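Local coordinates for protein N-acylethanolamine-hydrolyzing acid amidase subunit beta (Caenorhabditis elegans, PDB 6DY3) that probably hydrolyses bioactive fatty acid amides such as N-palmitoylethanolamine to ethanolamine and free fatty acid, as the beta subunit of a self-cleaved heterodimer, at residues 81-86 / 140-145. Residues are numbered along the deposited sequence; the frame is centred on the assembly and turned at random.
Sequences LMEFYT and NRWSAA
The indole of W142 lies between two side chains. M82 covers one of its faces and the aliphatic part of R141 covers the other. M82 CG is anti to the backbone N (chi1 -167°), which puts CG over the ring. The bend at chi2 (58°) then lifts the sulfur above the five-membered ring, while the methyl returns to the CG/CB end of the indole. M82 SD stands almost on the ring normal, 4.5 Å from the centroid of the five-membered ring of W142, a Met-aromatic contact. M82 CE lies 3.6 Å from W142 CG. On the far face, R141 CG sits over the middle of the indole. The peptide bond between R141 and W142 is cis, consistent with the close approach of these two neighbouring side chains.

E83 meets the six-membered ring at its edge, with CD 3.5 Å from W142 CH2. Its carboxylate plane is turned 82° from the ring plane. OE2 of E83 also forms a long salt bridge to R141 NH2, at 3.9 Å. T86 adds a looser apolar contact, CG2 to W142 CE3 at 4.0 Å. With an alanine in place of W142, M82 and R141 would probably face a gap, and E83 would lose the ring edge it packs on.

R141 NH2 has its stronger partner in the carbonyl O of G74, to which it is hydrogen-bonded. The backbone of W142 is hydrogen-bonded to F119, and its side chain also touches N79 and P121. Elsewhere on the helix, L81 packs on L55 and F84 on V59 of the alpha subunit.

The contact joins helix 76-89 to the loop between antiparallel strands 134-139 and 145-149, the latter an outermost strand of this chain's seven-stranded sheet in the Ntn-hydrolase fold.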
loop_
_atom_site.group_PDB
_atom_site.type_symbol
_atom_site.label_atom_id
_atom_site.label_comp_id
_atom_site.label_asym_id
_atom_site.label_seq_id
_atom_site.Cartn_x
_atom_site.Cartn_y
_atom_site.Cartn_z
ATOM N N LEU B 81 -4.215 18.274 12.460
ATOM C CA LEU B 81 -5.671 18.271 12.374
ATOM C C LEU B 81 -6.126 18.091 10.937
ATOM O O LEU B 81 -7.069 17.334 10.666
ATOM C CB LEU B 81 -6.242 19.568 12.934
ATOM C CG LEU B 81 -6.177 19.738 14.448
ATOM C CD1 LEU B 81 -6.949 20.982 14.812
ATOM C CD2 LEU B 81 -6.706 18.534 15.200
ATOM N N MET B 82 -5.484 18.797 10.004
ATOM C CA MET B 82 -5.831 18.655 8.597
ATOM C C MET B 82 -5.449 17.277 8.062
ATOM O O MET B 82 -6.137 16.749 7.181
ATOM C CB MET B 82 -5.141 19.761 7.783
ATOM C CG MET B 82 -5.638 19.922 6.367
ATOM S SD MET B 82 -7.406 20.258 6.286
ATOM C CE MET B 82 -7.669 20.281 4.508
ATOM N N GLU B 83 -4.369 16.678 8.572
ATOM C CA GLU B 83 -4.013 15.317 8.176
ATOM C C GLU B 83 -5.086 14.330 8.615
ATOM O O GLU B 83 -5.560 13.510 7.820
ATOM C CB GLU B 83 -2.655 14.924 8.774
ATOM C CG GLU B 83 -1.463 15.766 8.295
ATOM C CD GLU B 83 -0.823 15.252 7.007
ATOM O OE1 GLU B 83 -1.306 14.244 6.443
ATOM O OE2 GLU B 83 0.176 15.859 6.556
ATOM N N PHE B 84 -5.474 14.388 9.890
ATOM C CA PHE B 84 -6.533 13.511 10.382
ATOM C C PHE B 84 -7.848 13.775 9.665
ATOM O O PHE B 84 -8.627 12.846 9.423
ATOM C CB PHE B 84 -6.705 13.699 11.888
ATOM C CG PHE B 84 -5.761 12.875 12.717
ATOM C CD1 PHE B 84 -6.225 12.160 13.814
ATOM C CD2 PHE B 84 -4.412 12.815 12.404
ATOM C CE1 PHE B 84 -5.360 11.400 14.585
ATOM C CE2 PHE B 84 -3.537 12.052 13.170
ATOM C CZ PHE B 84 -4.013 11.345 14.262
ATOM N N TYR B 85 -8.119 15.035 9.321
ATOM C CA TYR B 85 -9.384 15.378 8.679
ATOM C C TYR B 85 -9.521 14.690 7.324
ATOM O O TYR B 85 -10.555 14.084 7.025
ATOM C CB TYR B 85 -9.495 16.893 8.528
ATOM C CG TYR B 85 -10.703 17.354 7.743
ATOM C CD1 TYR B 85 -11.977 17.289 8.290
ATOM C CD2 TYR B 85 -10.567 17.872 6.460
ATOM C CE1 TYR B 85 -13.086 17.717 7.581
ATOM C CE2 TYR B 85 -11.669 18.303 5.741
ATOM C CZ TYR B 85 -12.927 18.223 6.306
ATOM O OH TYR B 85 -14.029 18.651 5.598
ATOM N N THR B 86 -8.484 14.775 6.487
ATOM C CA THR B 86 -8.571 14.176 5.161
ATOM C C THR B 86 -8.547 12.653 5.233
ATOM O O THR B 86 -9.185 11.986 4.412
ATOM C CB THR B 86 -7.425 14.675 4.282
ATOM O OG1 THR B 86 -6.181 14.214 4.817
ATOM C CG2 THR B 86 -7.408 16.192 4.237
ATOM N N ASN B 140 -1.151 16.211 -3.287
ATOM C CA ASN B 140 -0.615 17.361 -2.578
ATOM C C ASN B 140 -1.584 17.812 -1.497
ATOM O O ASN B 140 -2.728 17.361 -1.418
ATOM C CB ASN B 140 -0.333 18.511 -3.551
ATOM C CG ASN B 140 0.645 18.128 -4.641
ATOM O OD1 ASN B 140 1.666 17.495 -4.378
ATOM N ND2 ASN B 140 0.332 18.501 -5.877
ATOM N N ARG B 141 -1.102 18.717 -0.654
ATOM C CA ARG B 141 -1.932 19.343 0.358
ATOM C C ARG B 141 -2.907 20.314 -0.328
ATOM O O ARG B 141 -2.456 21.318 -0.895
ATOM C CB ARG B 141 -1.075 20.087 1.374
ATOM C CG ARG B 141 -0.250 19.173 2.256
ATOM C CD ARG B 141 0.671 19.974 3.153
ATOM N NE ARG B 141 1.302 19.149 4.179
ATOM C CZ ARG B 141 2.245 19.583 5.014
ATOM N NH1 ARG B 141 2.672 20.839 4.940
ATOM N NH2 ARG B 141 2.760 18.761 5.925
ATOM N N TRP B 142 -4.221 20.056 -0.303
ATOM C CA TRP B 142 -4.854 18.873 0.305
ATOM C C TRP B 142 -5.851 18.245 -0.651
ATOM O O TRP B 142 -6.566 17.317 -0.279
ATOM C CB TRP B 142 -5.554 19.257 1.610
ATOM C CG TRP B 142 -4.622 19.792 2.657
ATOM C CD1 TRP B 142 -4.324 21.100 2.896
ATOM C CD2 TRP B 142 -3.874 19.030 3.612
ATOM N NE1 TRP B 142 -3.433 21.200 3.935
ATOM C CE2 TRP B 142 -3.138 19.943 4.392
ATOM C CE3 TRP B 142 -3.753 17.665 3.882
ATOM C CZ2 TRP B 142 -2.297 19.537 5.426
ATOM C CZ3 TRP B 142 -2.916 17.263 4.906
ATOM C CH2 TRP B 142 -2.198 18.196 5.666
ATOM N N SER B 143 -5.883 18.734 -1.889
ATOM C CA SER B 143 -6.853 18.235 -2.854
ATOM C C SER B 143 -6.345 18.204 -4.289
ATOM O O SER B 143 -7.077 17.736 -5.163
ATOM C CB SER B 143 -8.116 19.098 -2.769
ATOM O OG SER B 143 -7.790 20.456 -2.995
ATOM N N ALA B 144 -5.143 18.688 -4.570
ATOM C CA ALA B 144 -4.603 18.696 -5.919
ATOM C C ALA B 144 -3.683 17.500 -6.125
ATOM O O ALA B 144 -3.212 16.874 -5.171
ATOM C CB ALA B 144 -3.844 19.996 -6.193
ATOM N N ALA B 145 -3.442 17.179 -7.395
ATOM C CA ALA B 145 -2.567 16.077 -7.748
ATOM C C ALA B 145 -1.713 16.459 -8.950
ATOM O O ALA B 145 -2.155 17.185 -9.844
ATOM C CB ALA B 145 -3.368 14.811 -8.059
#